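Local coordinates for ribulose bisphosphate carboxylase (Pyrococcus horikoshii, PDB 2D69), which probably adds CO2 and water to ribulose 1,5-bisphosphate, giving two molecules of 3-phosphoglycerate, as a magnesium-dependent form III Rubisco in an archaeal AMP degradation pathway, at residues K7-Y11 with L12-D16; E76-E80 with G81-K85; P125-E128 with Y129-F133; Y88-T91 with L92-E95. All blocks are in the same frame, centred on the assembly; numbering follows the deposited sequence.

Contact 1. Residues K7-Y11 with L12-D16; sequences KVEWY and LDFVD
Two side chains reach Asp13 from just before the turn: Glu9 with CG anti to its backbone nitrogen (chi1 -178°) and a bend at the next bond, Trp10 with CG set between nitrogen and carbonyl carbon (chi1 68°). The tryptophan ring is thereby folded back on the turn that follows. Asp13 CB sits 3.6 Å from the centroid of the six-membered ring of Trp10, almost on the normal, a CH-pi contact; the Asp13 carboxylate is stacked nearly parallel to the indole. Its OD1 comes within 2.6 Å of Glu9 OE1, so one of the two acids probably holds a proton. With Glu9 cut back to alanine, Asp13 OD1 is likely to lose this carboxyl partner and a gap to open beside Phe14 CE2, which packs 3.7 Å from Glu9 CG. The turn itself is 3-10 in character: Asp13 N donates to Trp10 O (3.0 Å) and Phe14 N to Tyr11 O (3.0 Å). The edge of the Phe14 ring is turned to Tyr11 O. Strand 7-9 pairs antiparallel with strand 55-57, Phe14 packs on Ala47 and Ser48 of helix 39-49, and Phe14 and Asp16 share backbone bonds with Val72 of strand 71-78.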
loop_
_atom_site.group_PDB
_atom_site.type_symbol
_atom_site.label_atom_id
_atom_site.label_comp_id
_atom_site.label_asym_id
_atom_site.label_seq_id
_atom_site.Cartn_x
_atom_site.Cartn_y
_atom_site.Cartn_z
ATOM N N LYS A 7 -10.318 53.026 8.494
ATOM C CA LYS A 7 -11.049 52.207 9.427
ATOM C C LYS A 7 -10.270 52.164 10.738
ATOM O O LYS A 7 -9.065 51.940 10.737
ATOM C CB LYS A 7 -11.259 50.804 8.843
ATOM C CG LYS A 7 -12.099 50.821 7.544
ATOM C CD LYS A 7 -11.210 50.929 6.310
ATOM C CE LYS A 7 -12.003 51.105 5.088
ATOM N NZ LYS A 7 -11.084 51.370 3.971
ATOM N N VAL A 8 -10.956 52.396 11.850
ATOM C CA VAL A 8 -10.327 52.462 13.167
ATOM C C VAL A 8 -11.090 51.497 14.034
ATOM O O VAL A 8 -12.300 51.363 13.919
ATOM C CB VAL A 8 -10.348 53.901 13.747
ATOM C CG1 VAL A 8 -9.636 53.982 15.118
ATOM C CG2 VAL A 8 -9.694 54.847 12.769
ATOM N N GLU A 9 -10.370 50.721 14.814
ATOM C CA GLU A 9 -10.981 49.813 15.764
ATOM C C GLU A 9 -10.170 49.984 17.031
ATOM O O GLU A 9 -8.943 50.103 16.970
ATOM C CB GLU A 9 -10.937 48.394 15.229
ATOM C CG GLU A 9 -11.596 47.374 16.138
ATOM C CD GLU A 9 -13.095 47.537 16.195
ATOM O OE1 GLU A 9 -13.549 48.490 16.856
ATOM O OE2 GLU A 9 -13.811 46.702 15.588
ATOM N N TRP A 10 -10.848 50.074 18.167
ATOM C CA TRP A 10 -10.192 50.388 19.437
ATOM C C TRP A 10 -10.728 49.495 20.554
ATOM O O TRP A 10 -11.794 48.897 20.419
ATOM C CB TRP A 10 -10.350 51.874 19.769
ATOM C CG TRP A 10 -11.759 52.294 20.088
ATOM C CD1 TRP A 10 -12.264 52.596 21.323
ATOM C CD2 TRP A 10 -12.861 52.449 19.167
ATOM N NE1 TRP A 10 -13.598 52.931 21.237
ATOM C CE2 TRP A 10 -13.995 52.852 19.927
ATOM C CE3 TRP A 10 -13.007 52.302 17.779
ATOM C CZ2 TRP A 10 -15.254 53.095 19.345
ATOM C CZ3 TRP A 10 -14.260 52.535 17.206
ATOM C CH2 TRP A 10 -15.366 52.932 17.992
ATOM N N TYR A 11 -9.989 49.406 21.654
ATOM C CA TYR A 11 -10.279 48.407 22.699
ATOM C C TYR A 11 -11.695 48.540 23.293
ATOM O O TYR A 11 -12.388 47.558 23.466
ATOM C CB TYR A 11 -9.201 48.438 23.802
ATOM C CG TYR A 11 -7.798 48.202 23.282
ATOM C CD1 TYR A 11 -6.800 49.152 23.481
ATOM C CD2 TYR A 11 -7.478 47.055 22.558
ATOM C CE1 TYR A 11 -5.489 48.950 22.995
ATOM C CE2 TYR A 11 -6.170 46.843 22.059
ATOM C CZ TYR A 11 -5.189 47.806 22.278
ATOM O OH TYR A 11 -3.897 47.649 21.806
ATOM N N LEU A 12 -12.150 49.755 23.523
ATOM C CA LEU A 12 -13.425 49.963 24.199
ATOM C C LEU A 12 -14.598 49.595 23.279
ATOM O O LEU A 12 -15.733 49.373 23.749
ATOM C CB LEU A 12 -13.545 51.418 24.673
ATOM C CG LEU A 12 -12.603 51.981 25.753
ATOM C CD1 LEU A 12 -12.859 53.472 26.022
ATOM C CD2 LEU A 12 -12.735 51.217 27.036
ATOM N N ASP A 13 -14.340 49.489 21.976
ATOM C CA ASP A 13 -15.393 49.093 21.062
ATOM C C ASP A 13 -15.788 47.630 21.244
ATOM O O ASP A 13 -16.867 47.205 20.835
ATOM C CB ASP A 13 -14.977 49.306 19.628
ATOM C CG ASP A 13 -16.170 49.298 18.687
ATOM O OD1 ASP A 13 -16.022 48.788 17.560
ATOM O OD2 ASP A 13 -17.294 49.777 19.005
ATOM N N PHE A 14 -14.897 46.885 21.884
ATOM C CA PHE A 14 -15.160 45.501 22.243
ATOM C C PHE A 14 -15.956 45.326 23.557
ATOM O O PHE A 14 -16.310 44.203 23.931
ATOM C CB PHE A 14 -13.836 44.768 22.310
ATOM C CG PHE A 14 -13.168 44.616 20.979
ATOM C CD1 PHE A 14 -13.289 43.447 20.260
ATOM C CD2 PHE A 14 -12.386 45.606 20.470
ATOM C CE1 PHE A 14 -12.636 43.297 19.073
ATOM C CE2 PHE A 14 -11.771 45.468 19.267
ATOM C CZ PHE A 14 -11.905 44.325 18.560
ATOM N N VAL A 15 -16.275 46.433 24.223
ATOM C CA VAL A 15 -17.009 46.420 25.492
ATOM C C VAL A 15 -18.422 46.949 25.295
ATOM O O VAL A 15 -18.639 48.064 24.810
ATOM C CB VAL A 15 -16.279 47.236 26.565
ATOM C CG1 VAL A 15 -17.053 47.269 27.929
ATOM C CG2 VAL A 15 -14.877 46.673 26.750
ATOM N N ASP A 16 -19.383 46.105 25.643
ATOM C CA ASP A 16 -20.771 46.495 25.691
ATOM C C ASP A 16 -21.465 45.715 26.793
ATOM O O ASP A 16 -21.899 44.571 26.574
ATOM C CB ASP A 16 -21.458 46.251 24.350
ATOM C CG ASP A 16 -22.927 46.631 24.381
ATOM O OD1 ASP A 16 -23.565 46.540 23.312
ATOM O OD2 ASP A 16 -23.534 46.977 25.432
#

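Contact 2. Residues E76-E80 with G81-K85; sequences EKHGE and GYIAK. With SO4 (sulfate ion), chain G.
His78 and Gly81 close a beta hairpin through a type II' turn, and the packing is tightest around the carbonyl of Gly81. Gly81 O takes two donors: His78 N at 2.9 Å, in a nearly straight bond (173°) but well above the carbonyl plane, and Lys77 NZ at 2.8 Å, tilted only slightly from that plane. Gly79 takes the first corner of the turn with positive phi, a conformation easy for glycine. Farther from the turn, Glu76 and Ile83 form a hydrogen-bonded pair, each N-H bonded to the other's carbonyl.

The two sides of the hairpin are dressed differently. Lys77, bent at chi2 and again at chi4, curls back so that NZ hangs over one face of the Tyr82 ring, 4.2 Å from its centroid, a cation-pi contact displaced toward the rim. On the side of His78 and Ile83, Ile83 CD1 lies over the imidazole face, 3.9 Å from the ring centroid. The looser part is the exposed tip: Glu80 extends from the turn, and His78 NE2 makes a weak bond of 3.4 Å to O4 of a sulfate, probably from the crystallisation liquor. The hairpin joins strands 71-78 and 81-88; the first is an edge strand of its sheet within the chain, while the second pairs on its other side with strand 26-34, where Tyr82 and Ala84 bond to Phe32 and Tyr30.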
loop_
_atom_site.group_PDB
_atom_site.type_symbol
_atom_site.label_atom_id
_atom_site.label_comp_id
_atom_site.label_asym_id
_atom_site.label_seq_id
_atom_site.Cartn_x
_atom_site.Cartn_y
_atom_site.Cartn_z
ATOM N N GLU A 76 -17.201 43.072 36.444
ATOM C CA GLU A 76 -17.434 43.444 37.841
ATOM C C GLU A 76 -16.190 43.231 38.679
ATOM O O GLU A 76 -15.371 42.377 38.404
ATOM C CB GLU A 76 -18.586 42.642 38.479
ATOM C CG GLU A 76 -19.909 42.631 37.704
ATOM C CD GLU A 76 -20.694 43.934 37.777
ATOM O OE1 GLU A 76 -20.258 44.908 38.440
ATOM O OE2 GLU A 76 -21.773 43.978 37.157
ATOM N N LYS A 77 -16.079 44.024 39.738
ATOM C CA LYS A 77 -14.982 43.900 40.668
ATOM C C LYS A 77 -15.018 42.497 41.319
ATOM O O LYS A 77 -16.085 41.939 41.512
ATOM C CB LYS A 77 -15.083 45.046 41.689
ATOM C CG LYS A 77 -13.817 45.251 42.490
ATOM C CD LYS A 77 -13.341 46.725 42.668
ATOM C CE LYS A 77 -11.752 46.753 42.852
ATOM N NZ LYS A 77 -10.969 45.481 42.327
ATOM N N HIS A 78 -13.844 41.917 41.579
ATOM C CA HIS A 78 -13.698 40.620 42.256
ATOM C C HIS A 78 -12.373 40.614 43.002
ATOM O O HIS A 78 -11.328 40.492 42.372
ATOM C CB HIS A 78 -13.710 39.435 41.267
ATOM C CG HIS A 78 -13.630 38.095 41.931
ATOM N ND1 HIS A 78 -14.750 37.389 42.332
ATOM C CD2 HIS A 78 -12.567 37.340 42.287
ATOM C CE1 HIS A 78 -14.373 36.264 42.916
ATOM N NE2 HIS A 78 -13.055 36.211 42.904
ATOM N N GLY A 79 -12.417 40.755 44.331
ATOM C CA GLY A 79 -11.212 40.777 45.139
ATOM C C GLY A 79 -10.324 41.949 44.772
ATOM O O GLY A 79 -10.775 43.084 44.742
ATOM N N GLU A 80 -9.059 41.682 44.466
ATOM C CA GLU A 80 -8.149 42.779 44.050
ATOM C C GLU A 80 -8.182 43.034 42.527
ATOM O O GLU A 80 -7.434 43.877 42.006
ATOM C CB GLU A 80 -6.713 42.506 44.524
ATOM C CG GLU A 80 -6.358 43.269 45.812
ATOM C CD GLU A 80 -5.058 42.791 46.460
ATOM O OE1 GLU A 80 -4.517 41.729 46.036
ATOM O OE2 GLU A 80 -4.589 43.490 47.394
ATOM N N GLY A 81 -9.050 42.318 41.818
ATOM C CA GLY A 81 -9.257 42.578 40.416
ATOM C C GLY A 81 -10.701 42.665 39.953
ATOM O O GLY A 81 -11.568 43.345 40.564
ATOM N N TYR A 82 -10.925 41.985 38.828
ATOM C CA TYR A 82 -12.145 42.065 38.042
ATOM C C TYR A 82 -12.406 40.719 37.365
ATOM O O TYR A 82 -11.463 40.005 37.012
ATOM C CB TYR A 82 -12.000 43.122 36.943
ATOM C CG TYR A 82 -11.808 44.492 37.528
ATOM C CD1 TYR A 82 -12.897 45.288 37.861
ATOM C CD2 TYR A 82 -10.538 44.949 37.819
ATOM C CE1 TYR A 82 -12.718 46.557 38.438
ATOM C CE2 TYR A 82 -10.328 46.223 38.424
ATOM C CZ TYR A 82 -11.419 47.013 38.727
ATOM O OH TYR A 82 -11.188 48.249 39.304
ATOM N N ILE A 83 -13.671 40.363 37.216
ATOM C CA ILE A 83 -14.027 39.275 36.312
ATOM C C ILE A 83 -14.682 39.901 35.096
ATOM O O ILE A 83 -15.449 40.880 35.240
ATOM C CB ILE A 83 -14.899 38.239 37.027
ATOM C CG1 ILE A 83 -14.005 37.388 37.948
ATOM C CG2 ILE A 83 -15.626 37.341 36.040
ATOM C CD1 ILE A 83 -14.760 36.337 38.855
ATOM N N ALA A 84 -14.259 39.470 33.906
ATOM C CA ALA A 84 -14.988 39.717 32.664
ATOM C C ALA A 84 -15.496 38.410 32.078
ATOM O O ALA A 84 -14.819 37.401 32.164
ATOM C CB ALA A 84 -14.111 40.403 31.662
ATOM N N LYS A 85 -16.694 38.446 31.499
ATOM C CA LYS A 85 -17.172 37.369 30.666
ATOM C C LYS A 85 -17.249 37.942 29.284
ATOM O O LYS A 85 -17.714 39.069 29.082
ATOM C CB LYS A 85 -18.543 36.879 31.115
ATOM C CG LYS A 85 -18.646 36.580 32.585
ATOM C CD LYS A 85 -19.995 35.936 32.910
ATOM C CE LYS A 85 -20.238 35.832 34.422
ATOM N NZ LYS A 85 -21.670 35.552 34.761
HETATM S S SO4 G . -9.402 34.316 41.600
HETATM O O1 SO4 G . -8.304 34.382 42.563
HETATM O O2 SO4 G . -9.646 35.641 41.049
HETATM O O3 SO4 G . -9.048 33.400 40.513
HETATM O O4 SO4 G . -10.617 33.900 42.303
#

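Contact 3. Residues P125-E128 with Y129-F133; sequences PPYE and YLRHF
The short helix that begins at Tyr127 is entered through two prolines, and Pro125 and Pro126 pack against the residues that follow. Pro126 occupies the N-cap position; its carbonyl receives Leu130 N at 2.9 Å and, weakly, Tyr129 N, and Tyr127 O receives Arg131 N in turn. Pro125 CB lies 3.9 Å from Tyr129 CD2, while Pro126 CD rests on Tyr129 CB at the same distance. Past the helix the chain turns again, in a type I beta turn from Leu130 to Phe133.

The short helix follows strand 115-124 and presents its charged side to a neighbouring subunit. Arg131 and Glu128 run side by side, pointing the same way. Arg131 NH1 donates to Glu128 OE1 at 2.9 Å (154°), in the guanidinium plane and on the syn side of the carboxylate, a salt bridge. The guanidinium stands steeply to the Tyr127 ring, with Arg131 NH1 3.9 Å from Tyr127 CE2, at the ring's edge. NH1 and NH2 also bond to Leu90 O and Phe93 O of a neighbouring subunit. A leucine at Arg131 would probably leave Glu128 without its cation and those two carbonyls without a donor across the interface. Glu128 OE2 accepts a hydrogen bond from a water that also bonds to His132 NE2, whose ring meets His132 of the same neighbouring subunit.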
loop_
_atom_site.group_PDB
_atom_site.type_symbol
_atom_site.label_atom_id
_atom_site.label_comp_id
_atom_site.label_asym_id
_atom_site.label_seq_id
_atom_site.Cartn_x
_atom_site.Cartn_y
_atom_site.Cartn_z
ATOM N N PRO A 125 -18.773 26.238 25.825
ATOM C CA PRO A 125 -19.020 26.052 24.389
ATOM C C PRO A 125 -20.484 25.866 24.045
ATOM O O PRO A 125 -21.136 25.056 24.655
ATOM C CB PRO A 125 -18.176 24.828 24.043
ATOM C CG PRO A 125 -18.161 23.998 25.403
ATOM C CD PRO A 125 -18.152 25.069 26.449
ATOM N N PRO A 126 -20.994 26.579 23.036
ATOM C CA PRO A 126 -22.374 26.355 22.583
ATOM C C PRO A 126 -22.522 24.997 21.924
ATOM O O PRO A 126 -21.517 24.321 21.621
ATOM C CB PRO A 126 -22.617 27.489 21.600
ATOM C CG PRO A 126 -21.183 27.865 21.101
ATOM C CD PRO A 126 -20.312 27.633 22.264
ATOM N N TYR A 127 -23.760 24.578 21.725
ATOM C CA TYR A 127 -24.037 23.216 21.206
ATOM C C TYR A 127 -23.315 22.991 19.869
ATOM O O TYR A 127 -22.758 21.926 19.631
ATOM C CB TYR A 127 -25.547 22.973 21.083
ATOM C CG TYR A 127 -25.865 21.521 20.740
ATOM C CD1 TYR A 127 -25.959 20.544 21.731
ATOM C CD2 TYR A 127 -26.026 21.125 19.440
ATOM C CE1 TYR A 127 -26.219 19.233 21.404
ATOM C CE2 TYR A 127 -26.231 19.796 19.113
ATOM C CZ TYR A 127 -26.357 18.870 20.102
ATOM O OH TYR A 127 -26.620 17.575 19.747
ATOM N N GLU A 128 -23.287 24.005 19.013
ATOM C CA GLU A 128 -22.774 23.857 17.682
ATOM C C GLU A 128 -21.249 23.830 17.676
ATOM O O GLU A 128 -20.678 23.411 16.688
ATOM C CB GLU A 128 -23.320 24.936 16.714
ATOM C CG GLU A 128 -24.778 24.716 16.273
ATOM C CD GLU A 128 -25.016 23.404 15.513
ATOM O OE1 GLU A 128 -25.949 22.667 15.930
ATOM O OE2 GLU A 128 -24.313 23.131 14.499
ATOM N N TYR A 129 -20.613 24.281 18.762
ATOM C CA TYR A 129 -19.170 24.030 18.968
ATOM C C TYR A 129 -18.933 22.610 19.530
ATOM O O TYR A 129 -18.109 21.831 19.033
ATOM C CB TYR A 129 -18.566 25.097 19.908
ATOM C CG TYR A 129 -17.070 25.101 19.820
ATOM C CD1 TYR A 129 -16.406 25.849 18.861
ATOM C CD2 TYR A 129 -16.321 24.275 20.640
ATOM C CE1 TYR A 129 -15.028 25.764 18.741
ATOM C CE2 TYR A 129 -14.943 24.203 20.551
ATOM C CZ TYR A 129 -14.294 24.920 19.618
ATOM O OH TYR A 129 -12.924 24.755 19.548
ATOM N N LEU A 130 -19.688 22.287 20.553
ATOM C CA LEU A 130 -19.455 21.105 21.370
ATOM C C LEU A 130 -19.765 19.851 20.587
ATOM O O LEU A 130 -19.153 18.780 20.827
ATOM C CB LEU A 130 -20.377 21.174 22.606
ATOM C CG LEU A 130 -20.186 20.089 23.675
ATOM C CD1 LEU A 130 -18.769 20.051 24.121
ATOM C CD2 LEU A 130 -21.119 20.329 24.894
ATOM N N ARG A 131 -20.696 19.956 19.641
ATOM C CA ARG A 131 -21.143 18.767 18.900
ATOM C C ARG A 131 -20.023 18.185 17.993
ATOM O O ARG A 131 -20.106 17.049 17.549
ATOM C CB ARG A 131 -22.406 19.060 18.082
ATOM C CG ARG A 131 -22.164 19.976 16.840
ATOM C CD ARG A 131 -23.419 20.299 16.054
ATOM N NE ARG A 131 -23.903 19.113 15.385
ATOM C CZ ARG A 131 -25.162 18.906 15.004
ATOM N NH1 ARG A 131 -26.087 19.831 15.212
ATOM N NH2 ARG A 131 -25.483 17.771 14.388
ATOM N N HIS A 132 -18.971 18.966 17.736
ATOM C CA HIS A 132 -17.818 18.485 16.974
ATOM C C HIS A 132 -16.710 17.887 17.857
ATOM O O HIS A 132 -15.564 17.755 17.397
ATOM C CB HIS A 132 -17.290 19.629 16.100
ATOM C CG HIS A 132 -18.374 20.243 15.271
ATOM N ND1 HIS A 132 -19.181 19.495 14.432
ATOM C CD2 HIS A 132 -18.814 21.518 15.181
ATOM C CE1 HIS A 132 -20.055 20.294 13.848
ATOM N NE2 HIS A 132 -19.861 21.523 14.287
ATOM N N PHE A 133 -17.062 17.577 19.117
ATOM C CA PHE A 133 -16.237 16.811 20.027
ATOM C C PHE A 133 -17.025 15.562 20.457
ATOM O O PHE A 133 -18.232 15.612 20.662
ATOM C CB PHE A 133 -15.827 17.611 21.200
ATOM C CG PHE A 133 -14.899 18.762 20.825
ATOM C CD1 PHE A 133 -15.406 19.914 20.350
ATOM C CD2 PHE A 133 -13.544 18.584 20.807
ATOM C CE1 PHE A 133 -14.562 20.939 19.938
ATOM C CE2 PHE A 133 -12.688 19.611 20.412
ATOM C CZ PHE A 133 -13.211 20.770 19.984
HETATM O O HOH W 1 -21.667 23.592 13.518
#

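Contact 4. Residues Y88-T91 with L92-E95; sequences YPLT and LFEE
The chain leaves strand 81-88 at Tyr88 and coils into a short 3-10 turn, where Leu92 N donates to Pro89 O at 3.1 Å and Phe93 N to Leu90 O at 3.1 Å. From CA to CA, the directions of 88-91 and 92-95 differ by 72°, and side chains of both halves meet inside the bend.

Leu92 CD1 wedges between Tyr88 and Pro89: it meets Tyr88 CD1 at the edge of the phenol ring at 3.8 Å and Pro89 CD at 3.8 Å. Phe93, with CG anti to its carbonyl carbon (chi1 -59°), swings its ring back under the turn. The ring's edge is turned to Tyr88 CB, 3.6 Å from Phe93 CE2, and one face lies beneath Leu92 CB. This small apolar cluster belongs to the link between the N-terminal domain's sheet and helix 98-105, whose Leu101 and Ala104 pack on Phe93.

The next side chains lie at the flank of the cluster. Leu90 CD2 stands 4.1 Å from Phe93 CD2, the two side chains crossing at about a right angle. Glu95, extended beyond CG, likewise crosses Leu90 at about a right angle and brings OE2 within 3.6 Å of Leu90 CD1, and the same oxygen forms a salt bridge with Arg131 of a neighbouring subunit. Farther back, Tyr88 OH bonds to Ser50 OG and Thr91 OG1 to Arg67 O.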
loop_
_atom_site.group_PDB
_atom_site.type_symbol
_atom_site.label_atom_id
_atom_site.label_comp_id
_atom_site.label_asym_id
_atom_site.label_seq_id
_atom_site.Cartn_x
_atom_site.Cartn_y
_atom_site.Cartn_z
ATOM N N TYR A 88 -18.048 35.171 22.127
ATOM C CA TYR A 88 -17.340 34.866 20.882
ATOM C C TYR A 88 -18.253 34.195 19.875
ATOM O O TYR A 88 -18.769 33.113 20.141
ATOM C CB TYR A 88 -16.158 33.900 21.151
ATOM C CG TYR A 88 -15.083 34.509 22.053
ATOM C CD1 TYR A 88 -13.948 35.077 21.524
ATOM C CD2 TYR A 88 -15.239 34.523 23.443
ATOM C CE1 TYR A 88 -12.982 35.623 22.334
ATOM C CE2 TYR A 88 -14.285 35.023 24.264
ATOM C CZ TYR A 88 -13.157 35.601 23.713
ATOM O OH TYR A 88 -12.241 36.144 24.557
ATOM N N PRO A 89 -18.426 34.810 18.710
ATOM C CA PRO A 89 -19.113 34.158 17.603
ATOM C C PRO A 89 -18.286 33.028 17.012
ATOM O O PRO A 89 -17.037 33.078 16.988
ATOM C CB PRO A 89 -19.315 35.302 16.602
ATOM C CG PRO A 89 -18.191 36.167 16.837
ATOM C CD PRO A 89 -17.919 36.141 18.331
ATOM N N LEU A 90 -18.985 31.974 16.565
ATOM C CA LEU A 90 -18.320 30.776 16.074
ATOM C C LEU A 90 -17.600 30.965 14.747
ATOM O O LEU A 90 -16.843 30.115 14.351
ATOM C CB LEU A 90 -19.325 29.656 15.947
ATOM C CG LEU A 90 -19.996 29.312 17.260
ATOM C CD1 LEU A 90 -20.744 28.039 17.051
ATOM C CD2 LEU A 90 -18.997 29.099 18.389
ATOM N N THR A 91 -17.800 32.103 14.097
ATOM C CA THR A 91 -17.018 32.467 12.941
ATOM C C THR A 91 -15.513 32.653 13.238
ATOM O O THR A 91 -14.698 32.794 12.307
ATOM C CB THR A 91 -17.591 33.782 12.347
ATOM O OG1 THR A 91 -17.784 34.711 13.404
ATOM C CG2 THR A 91 -19.038 33.583 11.813
ATOM N N LEU A 92 -15.141 32.775 14.514
ATOM C CA LEU A 92 -13.762 32.986 14.890
ATOM C C LEU A 92 -13.050 31.650 15.049
ATOM O O LEU A 92 -11.832 31.631 15.216
ATOM C CB LEU A 92 -13.660 33.709 16.234
ATOM C CG LEU A 92 -13.783 35.197 16.292
ATOM C CD1 LEU A 92 -14.165 35.541 17.743
ATOM C CD2 LEU A 92 -12.471 35.897 15.829
ATOM N N PHE A 93 -13.792 30.529 14.975
ATOM C CA PHE A 93 -13.231 29.233 15.335
ATOM C C PHE A 93 -13.206 28.185 14.251
ATOM O O PHE A 93 -14.163 28.044 13.412
ATOM C CB PHE A 93 -13.968 28.691 16.558
ATOM C CG PHE A 93 -13.875 29.584 17.750
ATOM C CD1 PHE A 93 -12.659 30.128 18.143
ATOM C CD2 PHE A 93 -15.021 30.060 18.365
ATOM C CE1 PHE A 93 -12.592 30.968 19.225
ATOM C CE2 PHE A 93 -14.950 30.959 19.425
ATOM C CZ PHE A 93 -13.735 31.410 19.837
ATOM N N GLU A 94 -12.115 27.430 14.237
ATOM C CA GLU A 94 -12.064 26.250 13.404
ATOM C C GLU A 94 -12.646 25.149 14.206
ATOM O O GLU A 94 -12.048 24.689 15.199
ATOM C CB GLU A 94 -10.638 25.917 12.958
ATOM C CG GLU A 94 -10.543 24.696 12.077
ATOM C CD GLU A 94 -9.091 24.326 11.704
ATOM O OE1 GLU A 94 -8.098 25.104 11.977
ATOM O OE2 GLU A 94 -9.003 23.260 11.084
ATOM N N GLU A 95 -13.819 24.697 13.774
ATOM C CA GLU A 95 -14.597 23.764 14.590
ATOM C C GLU A 95 -13.932 22.407 14.645
ATOM O O GLU A 95 -13.370 21.923 13.651
ATOM C CB GLU A 95 -16.060 23.719 14.096
ATOM C CG GLU A 95 -16.802 25.000 14.498
ATOM C CD GLU A 95 -18.281 25.056 14.169
ATOM O OE1 GLU A 95 -18.846 24.118 13.470
ATOM O OE2 GLU A 95 -18.886 26.044 14.669
#

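In the fold
Contacts 3 and 4 belong together: their centres lie 11 Å apart and they touch within the chain, with Pro126 CG 3.7 Å from Leu90 CD2 and Tyr129 CE1 3.8 Å from Phe93 CB. Both also meet the same neighbouring subunit, so Arg131 of one copy reaches the 88-95 loop of the other. Contact 2 adjoins contact 4 along strand 81-88, which runs from the hairpin tip to the loop, although their centres are 26 Å apart. Contact 1 stands apart, about 7 Å from contact 2 and 8 Å from contact 4 by nearest atoms. All four lie away from the predicted catalytic and magnesium-binding residues of the alpha/beta barrel.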